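Local coordinates for protein AtxE2 (Asticcacaulis excentricus, PDB 5TXE) that hydrolyses the isopeptide bond of the lasso peptides astexin-2 and astexin-3, recognising mainly their knotted loop and converting them to linear peptides, at residues L46-T51 against F443-T448; E322-N327 against G412-S417; S439-L444 against S466-R471. The protein carries 1 engineered substitution. All blocks are in the same frame, centred on the assembly; numbering follows the deposited sequence.

Contact 1. Residues L46-T51 against F443-T448; sequences LADIGT and FLRGGT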
ATOM      1  N   LEU A  46       6.758 -15.083   4.186  1.00 27.86           N
ATOM      2  CA  LEU A  46       5.260 -15.294   4.105  1.00 27.25           C
ATOM      3  C   LEU A  46       4.752 -14.797   2.781  1.00 26.98           C
ATOM      4  O   LEU A  46       4.951 -13.621   2.426  1.00 27.81           O
ATOM      5  CB  LEU A  46       4.540 -14.605   5.250  1.00 27.41           C
ATOM      6  CG  LEU A  46       4.831 -15.177   6.650  1.00 29.94           C
ATOM      7  CD1 LEU A  46       4.200 -14.356   7.765  1.00 31.76           C
ATOM      8  CD2 LEU A  46       4.350 -16.611   6.760  1.00 32.04           C
ATOM      9  N   ALA A  47       4.145 -15.699   2.011  1.00 24.23           N
ATOM     10  CA  ALA A  47       3.689 -15.402   0.680  1.00 26.35           C
ATOM     11  C   ALA A  47       2.542 -14.417   0.699  1.00 26.35           C
ATOM     12  O   ALA A  47       1.965 -14.171   1.768  1.00 28.47           O
ATOM     13  CB  ALA A  47       3.241 -16.675   0.012  1.00 30.11           C
ATOM     14  N   ASP A  48       2.289 -13.817  -0.461  1.00 26.71           N
ATOM     15  CA  ASP A  48       1.257 -12.804  -0.624  1.00 28.09           C
ATOM     16  C   ASP A  48       0.533 -13.008  -1.969  1.00 28.94           C
ATOM     17  O   ASP A  48       0.976 -13.778  -2.836  1.00 24.86           O
ATOM     18  CB  ASP A  48       1.844 -11.381  -0.519  1.00 31.53           C
ATOM     19  CG  ASP A  48       0.847 -10.350   0.160  1.00 38.12           C
ATOM     20  OD1 ASP A  48      -0.349 -10.683   0.515  1.00 35.70           O
ATOM     21  OD2 ASP A  48       1.263  -9.167   0.315  1.00 38.05           O
ATOM     22  N   ILE A  49      -0.614 -12.354  -2.091  1.00 27.36           N
ATOM     23  CA  ILE A  49      -1.432 -12.379  -3.287  1.00 27.10           C
ATOM     24  C   ILE A  49      -1.807 -10.962  -3.639  1.00 26.78           C
ATOM     25  O   ILE A  49      -2.401 -10.253  -2.815  1.00 30.87           O
ATOM     26  CB  ILE A  49      -2.735 -13.157  -3.020  1.00 29.57           C
ATOM     27  CG1 ILE A  49      -2.425 -14.614  -2.712  1.00 30.24           C
ATOM     28  CG2 ILE A  49      -3.652 -13.063  -4.218  1.00 32.61           C
ATOM     29  CD1 ILE A  49      -3.568 -15.368  -2.050  1.00 30.61           C
ATOM     30  N   GLY A  50      -1.395 -10.507  -4.811  1.00 26.04           N
ATOM     31  CA  GLY A  50      -1.672  -9.116  -5.250  1.00 29.34           C
ATOM     32  C   GLY A  50      -0.725  -8.067  -4.657  1.00 31.15           C
ATOM     33  O   GLY A  50       0.197  -8.379  -3.935  1.00 31.43           O
ATOM     34  N   THR A  51      -0.973  -6.804  -4.957  1.00 29.66           N
ATOM     35  CA  THR A  51      -0.089  -5.729  -4.526  1.00 27.42           C
ATOM     36  C   THR A  51      -0.057  -5.642  -3.016  1.00 29.92           C
ATOM     37  O   THR A  51      -0.993  -6.077  -2.289  1.00 30.86           O
ATOM     38  CB  THR A  51      -0.491  -4.369  -5.219  1.00 29.16           C
ATOM     39  OG1 THR A  51       0.495  -3.372  -5.030  1.00 27.22           O
ATOM     40  CG2 THR A  51      -1.819  -3.836  -4.734  1.00 26.95           C
ATOM     41  N   PHE A 443      -3.131  -7.781   8.024  1.00 26.26           N
ATOM     42  CA  PHE A 443      -2.143  -8.625   8.659  1.00 27.66           C
ATOM     43  C   PHE A 443      -1.005  -7.759   9.217  1.00 25.42           C
ATOM     44  O   PHE A 443      -0.570  -6.837   8.573  1.00 25.29           O
ATOM     45  CB  PHE A 443      -1.655  -9.673   7.671  1.00 27.70           C
ATOM     46  CG  PHE A 443      -0.527 -10.469   8.167  1.00 29.32           C
ATOM     47  CD1 PHE A 443      -0.632 -11.179   9.368  1.00 31.48           C
ATOM     48  CD2 PHE A 443       0.707 -10.494   7.450  1.00 30.08           C
ATOM     49  CE1 PHE A 443       0.474 -11.896   9.876  1.00 30.18           C
ATOM     50  CE2 PHE A 443       1.802 -11.226   7.939  1.00 31.80           C
ATOM     51  CZ  PHE A 443       1.688 -11.931   9.155  1.00 30.39           C
ATOM     52  N   LEU A 444      -0.603  -8.018  10.439  1.00 24.79           N
ATOM     53  CA  LEU A 444       0.520  -7.291  11.056  1.00 26.83           C
ATOM     54  C   LEU A 444       1.824  -7.791  10.475  1.00 27.78           C
ATOM     55  O   LEU A 444       2.359  -8.793  10.933  1.00 29.44           O
ATOM     56  CB  LEU A 444       0.495  -7.517  12.550  1.00 26.75           C
ATOM     57  CG  LEU A 444      -0.772  -6.951  13.243  1.00 31.67           C
ATOM     58  CD1 LEU A 444      -0.760  -7.321  14.709  1.00 33.34           C
ATOM     59  CD2 LEU A 444      -0.934  -5.466  13.103  1.00 33.63           C
ATOM     60  N   ARG A 445       2.296  -7.137   9.409  1.00 27.87           N
ATOM     61  CA  ARG A 445       3.479  -7.593   8.674  1.00 25.49           C
ATOM     62  C   ARG A 445       4.588  -6.571   8.969  1.00 26.46           C
ATOM     63  O   ARG A 445       5.304  -6.746   9.966  1.00 25.60           O
ATOM     64  CB  ARG A 445       3.137  -7.743   7.202  1.00 26.35           C
ATOM     65  CG  ARG A 445       4.223  -8.238   6.270  1.00 27.52           C
ATOM     66  CD  ARG A 445       3.876  -8.400   4.791  1.00 28.68           C
ATOM     67  NE  ARG A 445       2.999  -9.490   4.468  1.00 33.49           N
ATOM     68  CZ  ARG A 445       3.413 -10.677   4.077  1.00 33.57           C
ATOM     69  NH1 ARG A 445       4.693 -10.991   4.059  1.00 34.42           N
ATOM     70  NH2 ARG A 445       2.515 -11.561   3.772  1.00 37.50           N
ATOM     71  N   GLY A 446       4.694  -5.499   8.185  1.00 24.21           N
ATOM     72  CA  GLY A 446       5.789  -4.522   8.379  1.00 25.62           C
ATOM     73  C   GLY A 446       5.311  -3.086   8.436  1.00 23.00           C
ATOM     74  O   GLY A 446       6.098  -2.139   8.310  1.00 22.78           O
ATOM     75  N   GLY A 447       4.009  -2.900   8.643  1.00 23.93           N
ATOM     76  CA  GLY A 447       3.435  -1.557   8.614  1.00 22.11           C
ATOM     77  C   GLY A 447       3.484  -1.032   7.212  1.00 21.77           C
ATOM     78  O   GLY A 447       3.702  -1.797   6.278  1.00 22.35           O
ATOM     79  N   THR A 448       3.308   0.262   7.017  1.00 20.47           N
ATOM     80  CA  THR A 448       3.221   0.766   5.661  1.00 22.57           C
ATOM     81  C   THR A 448       4.544   0.573   4.984  1.00 24.32           C
ATOM     82  O   THR A 448       5.611   0.891   5.534  1.00 23.35           O
ATOM     83  CB  THR A 448       2.860   2.255   5.662  1.00 24.19           C
ATOM     84  OG1 THR A 448       1.624   2.408   6.352  1.00 29.37           O
ATOM     85  CG2 THR A 448       2.693   2.750   4.273  1.00 23.86           C
TER
HETATM   86  O   HOH W   1      -0.487 -10.828   3.484  1.00 37.47           O
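R445 reaches across to the backbone of L46 and A47 with the end of its guanidinium. NH1 makes the sound bond, 3.1 Å to L46 O with an N-H...O angle of 154°, and this oxygen lies close to the guanidinium plane. NH2 is shared more loosely: it gives weak bonds to A47 O at 3.3 Å and to L46 O, and donates at 3.1 Å from NH2 to water 1, which sits in plane at the guanidinium edge. That water donates in turn to D48 OD1, 3.0 Å away, an oxygen that also takes a weak bond from I49 N. D48 and R445 therefore meet through water; the carboxylate stands off the guanidinium plane, so directly they feel each other only as charges. Longer, weak ion pairs bring R75 and R372 to the same aspartate.

The carbonyls of L46 and A47 lead into the short strand 48-49, which pairs antiparallel with strand 69-78 in a sheet separate from the α/β-hydrolase sheet. R445 belongs to the hydrolase side, in the loop following strand 431-436. The R445 chain runs straight out from the backbone and bends only at chi3 (-71°), which brings the guanidinium beside F443; F443 CE2 lies 3.9 Å above the plane of the R445 guanidinium, toward its rim. Beyond the polar end, L46 CD1 packs obliquely against F443 CZ at 3.8 Å. F443 N donates to E366 OE1.

Contact 2. Residues E322-N327 against G412-S417; sequences EGWASN and GIEVFS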
ATOM      1  N   GLU A 322     -17.131   0.198   9.037  1.00 34.08           N
ATOM      2  CA  GLU A 322     -17.964   0.689  10.118  1.00 40.66           C
ATOM      3  C   GLU A 322     -17.339   0.382  11.501  1.00 36.81           C
ATOM      4  O   GLU A 322     -16.252  -0.146  11.584  1.00 38.92           O
ATOM      5  CB  GLU A 322     -19.380   0.081  10.006  1.00 40.08           C
ATOM      6  CG  GLU A 322     -19.428  -1.426  10.092  1.00 41.50           C
ATOM      7  CD  GLU A 322     -20.858  -1.958   9.946  1.00 44.38           C
ATOM      8  OE1 GLU A 322     -21.596  -1.464   9.064  1.00 44.28           O
ATOM      9  OE2 GLU A 322     -21.233  -2.891  10.704  1.00 43.40           O
ATOM     10  N   GLY A 323     -18.050   0.734  12.563  1.00 35.01           N
ATOM     11  CA  GLY A 323     -17.606   0.590  13.930  1.00 32.13           C
ATOM     12  C   GLY A 323     -16.766   1.792  14.350  1.00 32.31           C
ATOM     13  O   GLY A 323     -16.569   2.728  13.577  1.00 32.04           O
ATOM     14  N   TRP A 324     -16.231   1.750  15.567  1.00 32.34           N
ATOM     15  CA  TRP A 324     -15.396   2.838  16.077  1.00 37.14           C
ATOM     16  C   TRP A 324     -14.215   3.136  15.099  1.00 38.71           C
ATOM     17  O   TRP A 324     -13.468   2.223  14.703  1.00 33.97           O
ATOM     18  CB  TRP A 324     -14.838   2.443  17.424  1.00 36.10           C
ATOM     19  CG  TRP A 324     -14.074   3.521  18.125  1.00 42.84           C
ATOM     20  CD1 TRP A 324     -12.742   3.701  18.117  1.00 44.06           C
ATOM     21  CD2 TRP A 324     -14.607   4.497  19.027  1.00 45.52           C
ATOM     22  NE1 TRP A 324     -12.393   4.743  18.937  1.00 47.04           N
ATOM     23  CE2 TRP A 324     -13.525   5.260  19.497  1.00 45.28           C
ATOM     24  CE3 TRP A 324     -15.902   4.807  19.471  1.00 44.09           C
ATOM     25  CZ2 TRP A 324     -13.689   6.316  20.389  1.00 49.17           C
ATOM     26  CZ3 TRP A 324     -16.070   5.851  20.366  1.00 48.37           C
ATOM     27  CH2 TRP A 324     -14.959   6.606  20.812  1.00 47.43           C
ATOM     28  N   ALA A 325     -14.082   4.389  14.693  1.00 35.91           N
ATOM     29  CA  ALA A 325     -13.005   4.785  13.799  1.00 36.64           C
ATOM     30  C   ALA A 325     -12.992   3.920  12.559  1.00 34.20           C
ATOM     31  O   ALA A 325     -11.936   3.676  12.005  1.00 38.38           O
ATOM     32  CB  ALA A 325     -11.648   4.682  14.515  1.00 34.17           C
ATOM     33  N   SER A 326     -14.151   3.428  12.136  1.00 33.84           N
ATOM     34  CA  SER A 326     -14.253   2.583  10.943  1.00 34.31           C
ATOM     35  C   SER A 326     -13.386   1.343  10.993  1.00 32.94           C
ATOM     36  O   SER A 326     -12.966   0.864   9.960  1.00 31.08           O
ATOM     37  CB  SER A 326     -13.894   3.379   9.668  1.00 38.55           C
ATOM     38  OG  SER A 326     -14.877   4.366   9.457  1.00 39.55           O
ATOM     39  N   ASN A 327     -13.120   0.814  12.174  1.00 30.38           N
ATOM     40  CA  ASN A 327     -12.161  -0.295  12.262  1.00 31.24           C
ATOM     41  C   ASN A 327     -12.602  -1.653  11.651  1.00 33.42           C
ATOM     42  O   ASN A 327     -11.750  -2.507  11.353  1.00 29.99           O
ATOM     43  CB  ASN A 327     -11.714  -0.476  13.692  1.00 33.48           C
ATOM     44  CG  ASN A 327     -12.677  -1.281  14.524  1.00 32.74           C
ATOM     45  OD1 ASN A 327     -12.488  -2.469  14.720  1.00 35.99           O
ATOM     46  ND2 ASN A 327     -13.710  -0.646  15.003  1.00 36.37           N
ATOM     47  N   GLY A 412     -11.172  15.109  19.738  1.00 45.76           N
ATOM     48  CA  GLY A 412     -12.514  14.505  19.603  1.00 46.29           C
ATOM     49  C   GLY A 412     -12.652  13.408  18.554  1.00 44.46           C
ATOM     50  O   GLY A 412     -13.734  13.036  18.182  1.00 44.17           O
ATOM     51  N   ILE A 413     -11.549  12.915  18.016  1.00 48.88           N
ATOM     52  CA  ILE A 413     -11.625  12.022  16.852  1.00 45.27           C
ATOM     53  C   ILE A 413     -11.427  10.613  17.312  1.00 37.78           C
ATOM     54  O   ILE A 413     -10.594  10.347  18.150  1.00 37.98           O
ATOM     55  CB  ILE A 413     -10.588  12.423  15.793  1.00 44.56           C
ATOM     56  CG1 ILE A 413     -10.981  13.766  15.194  1.00 45.35           C
ATOM     57  CG2 ILE A 413     -10.463  11.354  14.718  1.00 42.14           C
ATOM     58  CD1 ILE A 413      -9.819  14.538  14.635  1.00 47.94           C
ATOM     59  N   GLU A 414     -12.230   9.721  16.780  1.00 35.76           N
ATOM     60  CA  GLU A 414     -12.138   8.306  17.112  1.00 39.22           C
ATOM     61  C   GLU A 414     -10.867   7.711  16.514  1.00 34.84           C
ATOM     62  O   GLU A 414     -10.568   7.928  15.360  1.00 32.38           O
ATOM     63  CB  GLU A 414     -13.353   7.537  16.556  1.00 43.79           C
ATOM     64  CG  GLU A 414     -14.688   8.016  17.148  1.00 47.75           C
ATOM     65  CD  GLU A 414     -15.925   7.334  16.577  1.00 43.59           C
ATOM     66  OE1 GLU A 414     -15.834   6.384  15.764  1.00 43.64           O
ATOM     67  OE2 GLU A 414     -17.004   7.721  17.027  1.00 48.09           O
ATOM     68  N   VAL A 415     -10.152   6.944  17.315  1.00 34.91           N
ATOM     69  CA  VAL A 415      -8.905   6.345  16.910  1.00 35.96           C
ATOM     70  C   VAL A 415      -8.932   4.854  17.206  1.00 34.67           C
ATOM     71  O   VAL A 415      -9.407   4.457  18.266  1.00 33.23           O
ATOM     72  CB  VAL A 415      -7.785   6.939  17.738  1.00 35.92           C
ATOM     73  CG1 VAL A 415      -6.463   6.228  17.433  1.00 41.23           C
ATOM     74  CG2 VAL A 415      -7.684   8.425  17.469  1.00 36.41           C
ATOM     75  N   PHE A 416      -8.435   4.025  16.285  1.00 30.46           N
ATOM     76  CA  PHE A 416      -8.048   2.682  16.705  1.00 33.85           C
ATOM     77  C   PHE A 416      -6.565   2.436  16.407  1.00 32.57           C
ATOM     78  O   PHE A 416      -5.950   3.169  15.599  1.00 31.45           O
ATOM     79  CB  PHE A 416      -8.967   1.624  16.098  1.00 33.35           C
ATOM     80  CG  PHE A 416      -8.607   1.203  14.676  1.00 31.63           C
ATOM     81  CD1 PHE A 416      -9.137   1.861  13.580  1.00 31.06           C
ATOM     82  CD2 PHE A 416      -7.779   0.101  14.460  1.00 31.51           C
ATOM     83  CE1 PHE A 416      -8.856   1.445  12.280  1.00 34.55           C
ATOM     84  CE2 PHE A 416      -7.455  -0.311  13.174  1.00 31.77           C
ATOM     85  CZ  PHE A 416      -8.005   0.356  12.079  1.00 32.87           C
ATOM     86  N   SER A 417      -6.011   1.446  17.090  1.00 30.39           N
ATOM     87  CA  SER A 417      -4.702   0.917  16.791  1.00 29.83           C
ATOM     88  C   SER A 417      -4.584  -0.447  17.404  1.00 33.34           C
ATOM     89  O   SER A 417      -5.450  -0.822  18.165  1.00 37.24           O
ATOM     90  CB  SER A 417      -3.636   1.836  17.364  1.00 28.41           C
ATOM     91  OG  SER A 417      -3.594   3.040  16.623  1.00 32.31           O
TER
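A325 N donates to E414 OE1 in an almost straight bond, 2.9 Å with an N-H...O angle of 174°, entering on the anti lone pair of the carboxylate oxygen. Beside it, the indole NE1 of W324 points at V415 O, 3.1 Å away in the ring plane, but the bond is bent and weak; NE1 has a second acceptor in L407 O on the neighbouring strand 401-408.

The turn that presents these donors is tied up from within. W324 O takes both N327 N and N327 ND2, the latter at 2.9 Å in the carbonyl plane, and S326 N bonds to G323 O. A325 and S326 both adopt left-handed helical backbone angles, giving a tight turn that links the antiparallel strands 315-322 and 328-335 as a β-hairpin in one four-stranded sheet of the propeller domain. It lies against strand 414-421, second in the α/β-hydrolase sheet.

Outward from the bonds, E414 is laid flat over the indole. Its CG sits 3.7 Å from the centroid of the W324 six-membered ring, only 8° off the normal, a CH-π contact, and its extended chain keeps the carboxylate within 4° of parallel to the ring. A325 CB comes in at the edge of the F416 ring, 3.9 Å from CD1. Over a face of the same ring lies N327 CB, 3.6 Å from the centroid in a second CH-π contact, while the amide turns back to W324. H468 stacks its ring with F416, and R404 donates to N327 OD1.

Contact 3. Residues S439-L444 against S466-R471; sequences SSRGFL and SFHSPR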
ATOM      1  N   SER A 439      -1.023   2.142   8.946  1.00 32.30           N
ATOM      2  CA  SER A 439      -2.265   1.428   8.804  1.00 36.20           C
ATOM      3  C   SER A 439      -2.185   0.063   9.458  1.00 37.84           C
ATOM      4  O   SER A 439      -1.170  -0.645   9.374  1.00 38.70           O
ATOM      5  CB  SER A 439      -2.802   1.306   7.377  1.00 39.22           C
ATOM      6  OG  SER A 439      -1.793   1.143   6.463  1.00 44.68           O
ATOM      7  N   SER A 440      -3.292  -0.286  10.107  1.00 35.44           N
ATOM      8  CA  SER A 440      -3.379  -1.484  10.902  1.00 36.34           C
ATOM      9  C   SER A 440      -4.664  -2.261  10.649  1.00 32.52           C
ATOM     10  O   SER A 440      -5.181  -2.886  11.569  1.00 33.56           O
ATOM     11  CB  SER A 440      -3.263  -1.153  12.404  1.00 35.36           C
ATOM     12  OG  SER A 440      -2.861  -2.341  13.088  1.00 38.71           O
ATOM     13  N   ARG A 441      -5.149  -2.297   9.415  1.00 33.78           N
ATOM     14  CA  ARG A 441      -6.413  -2.993   9.171  1.00 35.21           C
ATOM     15  C   ARG A 441      -6.260  -4.466   8.994  1.00 36.15           C
ATOM     16  O   ARG A 441      -7.201  -5.215   9.278  1.00 38.93           O
ATOM     17  CB  ARG A 441      -7.157  -2.436   7.957  1.00 38.14           C
ATOM     18  CG  ARG A 441      -7.478  -0.958   8.088  1.00 43.98           C
ATOM     19  CD  ARG A 441      -8.557  -0.529   7.065  1.00 43.79           C
ATOM     20  NE  ARG A 441      -9.175   0.729   7.444  1.00 40.17           N
ATOM     21  CZ  ARG A 441     -10.344   0.850   8.068  1.00 41.56           C
ATOM     22  NH1 ARG A 441     -11.085  -0.201   8.425  1.00 39.61           N
ATOM     23  NH2 ARG A 441     -10.782   2.067   8.323  1.00 42.06           N
ATOM     24  N   GLY A 442      -5.098  -4.886   8.500  1.00 31.84           N
ATOM     25  CA  GLY A 442      -4.933  -6.220   7.931  1.00 28.62           C
ATOM     26  C   GLY A 442      -3.890  -6.940   8.725  1.00 27.72           C
ATOM     27  O   GLY A 442      -3.783  -6.742   9.939  1.00 27.40           O
ATOM     28  N   PHE A 443      -3.131  -7.781   8.024  1.00 26.26           N
ATOM     29  CA  PHE A 443      -2.143  -8.625   8.659  1.00 27.66           C
ATOM     30  C   PHE A 443      -1.005  -7.759   9.217  1.00 25.42           C
ATOM     31  O   PHE A 443      -0.570  -6.837   8.573  1.00 25.29           O
ATOM     32  CB  PHE A 443      -1.655  -9.673   7.671  1.00 27.70           C
ATOM     33  CG  PHE A 443      -0.527 -10.469   8.167  1.00 29.32           C
ATOM     34  CD1 PHE A 443      -0.632 -11.179   9.368  1.00 31.48           C
ATOM     35  CD2 PHE A 443       0.707 -10.494   7.450  1.00 30.08           C
ATOM     36  CE1 PHE A 443       0.474 -11.896   9.876  1.00 30.18           C
ATOM     37  CE2 PHE A 443       1.802 -11.226   7.939  1.00 31.80           C
ATOM     38  CZ  PHE A 443       1.688 -11.931   9.155  1.00 30.39           C
ATOM     39  N   LEU A 444      -0.603  -8.018  10.439  1.00 24.79           N
ATOM     40  CA  LEU A 444       0.520  -7.291  11.056  1.00 26.83           C
ATOM     41  C   LEU A 444       1.824  -7.791  10.475  1.00 27.78           C
ATOM     42  O   LEU A 444       2.359  -8.793  10.933  1.00 29.44           O
ATOM     43  CB  LEU A 444       0.495  -7.517  12.550  1.00 26.75           C
ATOM     44  CG  LEU A 444      -0.772  -6.951  13.243  1.00 31.67           C
ATOM     45  CD1 LEU A 444      -0.760  -7.321  14.709  1.00 33.34           C
ATOM     46  CD2 LEU A 444      -0.934  -5.466  13.103  1.00 33.63           C
ATOM     47  N   SER A 466       0.928  -0.914  16.615  1.00 29.11           N
ATOM     48  CA  SER A 466       0.611  -0.815  15.211  1.00 31.78           C
ATOM     49  C   SER A 466      -0.449   0.266  15.068  1.00 29.61           C
ATOM     50  O   SER A 466      -1.651   0.029  15.250  1.00 27.75           O
ATOM     51  CB  SER A 466       0.106  -2.166  14.704  1.00 32.34           C
ATOM     52  OG  SER A 466      -0.162  -2.132  13.330  1.00 37.21           O
ATOM     53  N   PHE A 467       0.034   1.453  14.726  1.00 27.29           N
ATOM     54  CA  PHE A 467      -0.737   2.687  14.655  1.00 28.93           C
ATOM     55  C   PHE A 467      -1.518   2.840  13.404  1.00 29.45           C
ATOM     56  O   PHE A 467      -0.989   2.679  12.329  1.00 29.49           O
ATOM     57  CB  PHE A 467       0.252   3.843  14.665  1.00 34.45           C
ATOM     58  CG  PHE A 467      -0.355   5.202  14.668  1.00 32.13           C
ATOM     59  CD1 PHE A 467      -1.351   5.547  15.564  1.00 32.24           C
ATOM     60  CD2 PHE A 467       0.156   6.172  13.846  1.00 33.13           C
ATOM     61  CE1 PHE A 467      -1.889   6.835  15.577  1.00 31.39           C
ATOM     62  CE2 PHE A 467      -0.356   7.474  13.861  1.00 33.31           C
ATOM     63  CZ  PHE A 467      -1.367   7.808  14.744  1.00 33.06           C
ATOM     64  N   HIS A 468      -2.800   3.144  13.555  1.00 29.83           N
ATOM     65  CA  HIS A 468      -3.624   3.420  12.430  1.00 30.66           C
ATOM     66  C   HIS A 468      -3.914   4.879  12.461  1.00 30.99           C
ATOM     67  O   HIS A 468      -4.683   5.360  13.249  1.00 32.82           O
ATOM     68  CB  HIS A 468      -4.908   2.641  12.455  1.00 32.34           C
ATOM     69  CG  HIS A 468      -5.653   2.765  11.186  1.00 36.47           C
ATOM     70  ND1 HIS A 468      -5.477   1.870  10.142  1.00 37.55           N
ATOM     71  CD2 HIS A 468      -6.517   3.713  10.738  1.00 35.93           C
ATOM     72  CE1 HIS A 468      -6.214   2.253   9.111  1.00 37.55           C
ATOM     73  NE2 HIS A 468      -6.869   3.359   9.450  1.00 36.42           N
ATOM     74  N   SER A 469      -3.287   5.600  11.583  1.00 34.78           N
ATOM     75  CA  SER A 469      -3.393   7.023  11.612  1.00 36.64           C
ATOM     76  C   SER A 469      -4.860   7.485  11.563  1.00 38.76           C
ATOM     77  O   SER A 469      -5.629   7.010  10.744  1.00 36.39           O
ATOM     78  CB  SER A 469      -2.664   7.591  10.405  1.00 38.02           C
ATOM     79  OG  SER A 469      -2.430   8.948  10.679  1.00 42.18           O
ATOM     80  N   PRO A 470      -5.232   8.475  12.387  1.00 39.48           N
ATOM     81  CA  PRO A 470      -6.632   8.838  12.381  1.00 43.47           C
ATOM     82  C   PRO A 470      -7.013   9.836  11.297  1.00 43.49           C
ATOM     83  O   PRO A 470      -6.147  10.474  10.664  1.00 34.83           O
ATOM     84  CB  PRO A 470      -6.794   9.491  13.755  1.00 44.01           C
ATOM     85  CG  PRO A 470      -5.510  10.209  13.931  1.00 44.17           C
ATOM     86  CD  PRO A 470      -4.485   9.238  13.396  1.00 40.18           C
ATOM     87  N   ARG A 471      -8.321   9.991  11.139  1.00 41.83           N
ATOM     88  CA  ARG A 471      -8.901  11.054  10.331  1.00 45.80           C
ATOM     89  C   ARG A 471      -8.467  12.455  10.760  1.00 39.93           C
ATOM     90  O   ARG A 471      -8.223  12.724  11.966  1.00 35.94           O
ATOM     91  CB  ARG A 471     -10.430  10.941  10.335  1.00 51.96           C
ATOM     92  CG  ARG A 471     -10.909   9.827   9.407  1.00 56.88           C
ATOM     93  CD  ARG A 471     -12.412   9.848   9.184  1.00 66.76           C
ATOM     94  NE  ARG A 471     -12.906  11.088   8.568  1.00 76.19           N
ATOM     95  CZ  ARG A 471     -14.193  11.427   8.466  1.00 80.79           C
ATOM     96  NH1 ARG A 471     -15.144  10.614   8.914  1.00 85.02           N
ATOM     97  NH2 ARG A 471     -14.540  12.586   7.916  1.00 86.18           N
TER
HETATM   98  O   HOH W   2       0.380  -2.634  10.688  1.00 42.94           O
HETATM   99  O   HOH W   3      -8.756   3.678   6.794  1.00 38.93           O
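S466 OG is gripped from two directions. S440 OG lies 2.7 Å from it in a short hydroxyl-hydroxyl hydrogen bond, and water 2 lies at the same 2.7 Å from S466 OG, donating in turn to S439 O at 2.8 Å. Both serines have OG anti to the backbone N, and this turns the two hydroxyls towards each other across the contact. S440 OG is also hydrogen-bonded to D418 OD2 on the adjoining strand 414-421, so the hydroxyl pair continues to the D418 carboxylate. Alongside it, L444 CD2 comes within 3.4 Å of S466 OG.

The backbone of S440 turns to a different partner, the H468 ring. S440 N donates to H468 ND1, 3.1 Å and nearly straight at 166°, arriving in the imidazole plane, so ND1 serves as acceptor here. Around the ring, R441 CG sits 3.6 Å from H468 CE1, and the guanidinium stands almost perpendicular to the imidazole, its plane 88° away. Water 3 accepts from R441 NH2 and is hydrogen-bonded to H468 NE2, bridging the two; the outside partner of the arginine is S326 O, reached by NH1.

The contact packs the loop after strand 431-436 against strand 463-467 and the residues that follow it. These strands are parallel neighbours with helix 454-459 between them in sequence, a β-α-β unit of the α/β-hydrolase fold. Y438, which stabilises the alkoxide intermediate, directly precedes this loop segment and shares backbone hydrogen bonding with S469, so the contact borders the catalytic site of this serine peptidase.

How the contacts relate
Contacts 1 and 3 share F443 and L444: one loop after strand 431-436 meets 466-471 through S439-L444 and 46-51 through F443 and R445. T448 OG1 and S439 OG also pack at 3.6 Å. Contact 2 adjoins contact 3 through neighbouring strands 414-421 and 463-467; the S326-R441 pair joins them, as does S417 OG, 3.2 Å from H468 N in a probable hydrogen bond. Contacts 1 and 2 do not touch, their centres about 22 Å apart. Contact 3 is nearest catalysis: the F467 side chain is about 5 Å from that of Y438, and that of S439 about 10 Å from that of A527, the engineered nucleophile position. T448 packs on the bound peptide.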